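Local coordinates for protein beta-d-glucoside glucohydrolase (Hypocrea jecorina, PDB 3ZZ1) that probably hydrolyses terminal, non-reducing beta-D-glucosyl residues to release beta-D-glucose, as a secreted family 3 beta-glucosidase of cellulose breakdown, at residues Pro346-Val351 / Arg426-Ala431; Ala338-Leu343 / Asn475-Val480. All blocks are in the same frame, centred on the assembly; numbering follows the deposited sequence.

Contact 1 (Pro346-Val351 / Arg426-Ala431); sequences PASIAV and RGKDVA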
loop_
_atom_site.group_PDB
_atom_site.type_symbol
_atom_site.label_atom_id
_atom_site.label_comp_id
_atom_site.label_asym_id
_atom_site.label_seq_id
_atom_site.Cartn_x
_atom_site.Cartn_y
_atom_site.Cartn_z
ATOM N N PRO A 346 14.078 7.121 -33.743
ATOM C CA PRO A 346 13.280 8.081 -34.505
ATOM C C PRO A 346 14.059 9.383 -34.722
ATOM O O PRO A 346 14.923 9.723 -33.908
ATOM C CB PRO A 346 12.066 8.312 -33.604
ATOM C CG PRO A 346 12.576 8.078 -32.219
ATOM C CD PRO A 346 13.649 7.038 -32.331
ATOM N N ALA A 347 13.776 10.086 -35.816
ATOM C CA ALA A 347 14.465 11.349 -36.110
ATOM C C ALA A 347 14.023 12.464 -35.160
ATOM O O ALA A 347 14.824 13.334 -34.798
ATOM C CB ALA A 347 14.251 11.762 -37.570
ATOM N N SER A 348 12.755 12.421 -34.747
ATOM C CA SER A 348 12.195 13.451 -33.879
ATOM C C SER A 348 11.169 12.922 -32.871
ATOM O O SER A 348 10.408 11.992 -33.157
ATOM C CB SER A 348 11.582 14.580 -34.717
ATOM O OG SER A 348 10.538 14.090 -35.536
ATOM N N ILE A 349 11.166 13.535 -31.691
ATOM C CA ILE A 349 10.214 13.218 -30.629
ATOM C C ILE A 349 9.586 14.513 -30.124
ATOM O O ILE A 349 10.296 15.484 -29.856
ATOM C CB ILE A 349 10.902 12.481 -29.441
ATOM C CG1 ILE A 349 11.268 11.045 -29.834
ATOM C CG2 ILE A 349 9.999 12.473 -28.199
ATOM C CD1 ILE A 349 12.114 10.297 -28.804
ATOM N N ALA A 350 8.260 14.529 -30.004
ATOM C CA ALA A 350 7.575 15.595 -29.279
ATOM C C ALA A 350 7.250 15.143 -27.852
ATOM O O ALA A 350 6.774 14.027 -27.632
ATOM C CB ALA A 350 6.313 16.020 -30.005
ATOM N N VAL A 351 7.527 16.014 -26.889
ATOM C CA VAL A 351 7.200 15.765 -25.493
ATOM C C VAL A 351 6.212 16.847 -25.080
ATOM O O VAL A 351 6.503 18.036 -25.190
ATOM C CB VAL A 351 8.467 15.760 -24.593
ATOM C CG1 VAL A 351 8.094 15.622 -23.126
ATOM C CG2 VAL A 351 9.408 14.624 -25.000
ATOM N N ARG A 426 3.209 18.185 -34.376
ATOM C CA ARG A 426 3.061 18.202 -35.839
ATOM C C ARG A 426 4.372 17.879 -36.557
ATOM O O ARG A 426 5.406 18.489 -36.280
ATOM C CB ARG A 426 2.507 19.549 -36.320
ATOM C CG ARG A 426 1.751 19.478 -37.650
ATOM C CD ARG A 426 1.072 20.812 -38.013
ATOM N NE ARG A 426 0.168 21.292 -36.965
ATOM C CZ ARG A 426 -1.077 20.859 -36.778
ATOM N NH1 ARG A 426 -1.597 19.927 -37.573
ATOM N NH2 ARG A 426 -1.806 21.357 -35.789
ATOM N N GLY A 427 4.316 16.902 -37.462
ATOM C CA GLY A 427 5.465 16.525 -38.292
ATOM C C GLY A 427 6.507 15.643 -37.621
ATOM O O GLY A 427 7.523 15.309 -38.238
ATOM N N LYS A 428 6.262 15.256 -36.368
ATOM C CA LYS A 428 7.209 14.418 -35.622
ATOM C C LYS A 428 6.920 12.926 -35.790
ATOM O O LYS A 428 5.777 12.530 -36.041
ATOM C CB LYS A 428 7.242 14.794 -34.131
ATOM C CG LYS A 428 7.333 16.294 -33.829
ATOM C CD LYS A 428 8.519 16.975 -34.525
ATOM C CE LYS A 428 8.604 18.457 -34.171
ATOM N NZ LYS A 428 7.380 19.206 -34.574
ATOM N N ASP A 429 7.962 12.108 -35.658
ATOM C CA ASP A 429 7.836 10.656 -35.792
ATOM C C ASP A 429 6.932 10.065 -34.719
ATOM O O ASP A 429 6.043 9.272 -35.028
ATOM C CB ASP A 429 9.212 9.986 -35.773
ATOM C CG ASP A 429 10.067 10.388 -36.959
ATOM O OD1 ASP A 429 9.647 10.146 -38.105
ATOM O OD2 ASP A 429 11.157 10.949 -36.751
ATOM N N VAL A 430 7.173 10.449 -33.465
ATOM C CA VAL A 430 6.296 10.090 -32.350
ATOM C C VAL A 430 6.050 11.290 -31.437
ATOM O O VAL A 430 6.851 12.227 -31.389
ATOM C CB VAL A 430 6.832 8.899 -31.499
ATOM C CG1 VAL A 430 6.955 7.625 -32.341
ATOM C CG2 VAL A 430 8.165 9.246 -30.837
ATOM N N ALA A 431 4.930 11.247 -30.726
ATOM C CA ALA A 431 4.586 12.267 -29.752
ATOM C C ALA A 431 4.237 11.592 -28.436
ATOM O O ALA A 431 3.376 10.711 -28.395
ATOM C CB ALA A 431 3.418 13.105 -30.253
HETATM O O HOH W 1 11.344 14.001 -38.094
#
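Backbone hydrogen bonding sets the register between A350 and V430: A350 N donates to V430 O at 3.0 Å. I349 pairs with V430 and A350 with A431 in parallel bridges, where strands 348-352 and 430-437 begin to run together in the mixed sheet of the family 3 C-terminal domain; 348-352 lies there between 430-437 and 409-413. The same V430 carbonyl also takes a CA-H...O contact from I349.

Ahead of this ladder, side chains take over the polar work. D429 OD2 accepts from S348 N at 3.0 Å through its anti lone pair, though the bond is bent to 140°, and A347 N lies 2.9 Å from that same D429 OD2. In return D429 N donates to S348 OG at 3.3 Å. With chi1 at 61°, OG of S348 sits between its own backbone N and carbonyl carbon, which turns it to D429 N and close to K428 CA. A water bound to S348 OG reaches D429 OD2 as well, but only weakly.

Apolar contacts fall on both faces of the sheet. I349 and V430 lie alongside each other on one face, CG1 of the isoleucine 3.7 Å from CG2 of the valine; on the other, the methyls of A350 and A431 meet. K428 joins this second group: its chain, bent at chi2 and again at chi4, passes A350 CB with CG and S348 CB with CD, and brings NZ to within 2.7 Å of R426 O. A424 O is a further acceptor for that ammonium, at the end of helix 418-425.

Reciprocal side-chain-to-backbone bonds between S348 and D429 thus tie the two segments together just before regular parallel pairing starts, and the aspartate's charge is probably eased by the S348 amide that donates to it.

Contact 2 (Ala338-Leu343 / Asn475-Val480); sequences ANILPL and NVIVVV
I340 opens the contact by sending its CD1 methyl against N475, 3.7 Å from CB of the asparagine, and over I477, 4.0 Å from CG1. Its side chain is fully extended, CG1 anti to the backbone N (chi1 -167°) and chi2 also near 180°, which carries the methyl across to the start of strand 476-482. A499 and V430, on the strands flanking 476-482, touch I340 as well, so the isoleucine spans three neighbouring strands.

L341 approaches by one branch: CD2 lies 3.8 Å from CD1 of I477. Its leucine side chain also packs on V501 and on L333 of strand 332-336. After the cis peptide bond before P342, L343 brings another CD2 to the same methyl, 3.7 Å from I477 CD1, while W519 lies against it too. I477 therefore has I340 at its CG1 and two leucine methyls at its tip.

The closest approach of each pair is carbon to carbon. I340, L341 and L343, from the loop between strands 332-336 and 348-352, pack on the face of the C-terminal domain's mixed sheet that I477 points from; their hold on I477 comes from dispersion and burial of methyl groups, without directional bonds between the two segments.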
loop_
_atom_site.group_PDB
_atom_site.type_symbol
_atom_site.label_atom_id
_atom_site.label_comp_id
_atom_site.label_asym_id
_atom_site.label_seq_id
_atom_site.Cartn_x
_atom_site.Cartn_y
_atom_site.Cartn_z
ATOM N N ALA A 338 0.926 -1.843 -32.913
ATOM C CA ALA A 338 1.945 -1.696 -33.957
ATOM C C ALA A 338 3.374 -1.766 -33.423
ATOM O O ALA A 338 4.325 -1.420 -34.125
ATOM C CB ALA A 338 1.723 -0.403 -34.762
ATOM N N ASN A 339 3.511 -2.222 -32.178
ATOM C CA ASN A 339 4.797 -2.256 -31.476
ATOM C C ASN A 339 5.629 -0.975 -31.635
ATOM O O ASN A 339 6.825 -1.024 -31.936
ATOM C CB ASN A 339 5.585 -3.515 -31.856
ATOM C CG ASN A 339 4.981 -4.779 -31.264
ATOM O OD1 ASN A 339 4.863 -4.911 -30.043
ATOM N ND2 ASN A 339 4.587 -5.710 -32.125
ATOM N N ILE A 340 4.973 0.167 -31.430
ATOM C CA ILE A 340 5.634 1.473 -31.410
ATOM C C ILE A 340 6.672 1.542 -30.278
ATOM O O ILE A 340 7.682 2.243 -30.387
ATOM C CB ILE A 340 4.596 2.627 -31.296
ATOM C CG1 ILE A 340 5.241 3.988 -31.587
ATOM C CG2 ILE A 340 3.889 2.608 -29.936
ATOM C CD1 ILE A 340 4.253 5.145 -31.651
ATOM N N LEU A 341 6.404 0.807 -29.199
ATOM C CA LEU A 341 7.358 0.637 -28.105
ATOM C C LEU A 341 7.989 -0.756 -28.176
ATOM O O LEU A 341 7.305 -1.722 -28.501
ATOM C CB LEU A 341 6.680 0.851 -26.743
ATOM C CG LEU A 341 6.265 2.274 -26.356
ATOM C CD1 LEU A 341 5.641 2.272 -24.976
ATOM C CD2 LEU A 341 7.445 3.227 -26.397
ATOM N N PRO A 342 9.298 -0.863 -27.879
ATOM C CA PRO A 342 10.169 0.232 -27.463
ATOM C C PRO A 342 10.599 1.104 -28.632
ATOM O O PRO A 342 10.628 0.641 -29.777
ATOM C CB PRO A 342 11.383 -0.489 -26.880
ATOM C CG PRO A 342 11.439 -1.785 -27.605
ATOM C CD PRO A 342 10.025 -2.145 -27.965
ATOM N N LEU A 343 10.910 2.361 -28.325
ATOM C CA LEU A 343 11.401 3.314 -29.305
ATOM C C LEU A 343 12.779 2.892 -29.770
ATOM O O LEU A 343 13.611 2.465 -28.969
ATOM C CB LEU A 343 11.480 4.723 -28.703
ATOM C CG LEU A 343 10.228 5.353 -28.088
ATOM C CD1 LEU A 343 10.593 6.656 -27.396
ATOM C CD2 LEU A 343 9.143 5.579 -29.132
ATOM N N ASN A 475 1.146 9.000 -34.392
ATOM C CA ASN A 475 1.849 8.070 -33.511
ATOM C C ASN A 475 2.018 8.608 -32.099
ATOM O O ASN A 475 3.103 9.061 -31.714
ATOM C CB ASN A 475 3.208 7.703 -34.110
ATOM C CG ASN A 475 3.082 6.828 -35.336
ATOM O OD1 ASN A 475 2.612 5.691 -35.257
ATOM N ND2 ASN A 475 3.500 7.353 -36.482
ATOM N N VAL A 476 0.934 8.543 -31.331
ATOM C CA VAL A 476 0.891 9.132 -29.999
ATOM C C VAL A 476 1.119 8.074 -28.922
ATOM O O VAL A 476 0.517 6.994 -28.952
ATOM C CB VAL A 476 -0.450 9.862 -29.747
ATOM C CG1 VAL A 476 -0.445 10.553 -28.385
ATOM C CG2 VAL A 476 -0.722 10.871 -30.856
ATOM N N ILE A 477 2.010 8.396 -27.989
ATOM C CA ILE A 477 2.240 7.580 -26.809
ATOM C C ILE A 477 1.761 8.372 -25.603
ATOM O O ILE A 477 2.208 9.491 -25.369
ATOM C CB ILE A 477 3.733 7.194 -26.660
ATOM C CG1 ILE A 477 4.175 6.332 -27.849
ATOM C CG2 ILE A 477 3.988 6.455 -25.320
ATOM C CD1 ILE A 477 5.677 6.209 -27.994
ATOM N N VAL A 478 0.831 7.792 -24.855
ATOM C CA VAL A 478 0.270 8.442 -23.675
ATOM C C VAL A 478 0.914 7.867 -22.419
ATOM O O VAL A 478 0.819 6.663 -22.155
ATOM C CB VAL A 478 -1.263 8.265 -23.598
ATOM C CG1 VAL A 478 -1.808 8.881 -22.313
ATOM C CG2 VAL A 478 -1.943 8.885 -24.816
ATOM N N VAL A 479 1.574 8.735 -21.659
ATOM C CA VAL A 479 2.166 8.350 -20.388
ATOM C C VAL A 479 1.333 8.953 -19.269
ATOM O O VAL A 479 1.110 10.162 -19.229
ATOM C CB VAL A 479 3.648 8.786 -20.277
ATOM C CG1 VAL A 479 4.214 8.436 -18.903
ATOM C CG2 VAL A 479 4.480 8.132 -21.378
ATOM N N VAL A 480 0.864 8.085 -18.378
ATOM C CA VAL A 480 -0.009 8.469 -17.279
ATOM C C VAL A 480 0.689 8.256 -15.940
ATOM O O VAL A 480 1.184 7.161 -15.659
ATOM C CB VAL A 480 -1.311 7.641 -17.289
ATOM C CG1 VAL A 480 -2.269 8.127 -16.208
ATOM C CG2 VAL A 480 -1.975 7.688 -18.664
#

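Contacts 1 and 2 both reach one mixed sheet in the family 3 C-terminal domain, their centres about 11 Å apart. Strands 430-437 and 476-482 are neighbours there, and A431 joins them: its O lies 2.7 Å from I477 N and its N 3.0 Å from N475 O, both probable hydrogen bonds. On the face carrying V430, the valine's CG1 is 3.7 Å from CD1 of I340, so the side-chain layer of contact 1 runs into that of contact 2. Along the chain, contact 1 is nested within the loop that contact 2 closes. Contact 1 adds the next strand, 348-352, while contact 2 covers part of one face of the sheet with the loop leading to it.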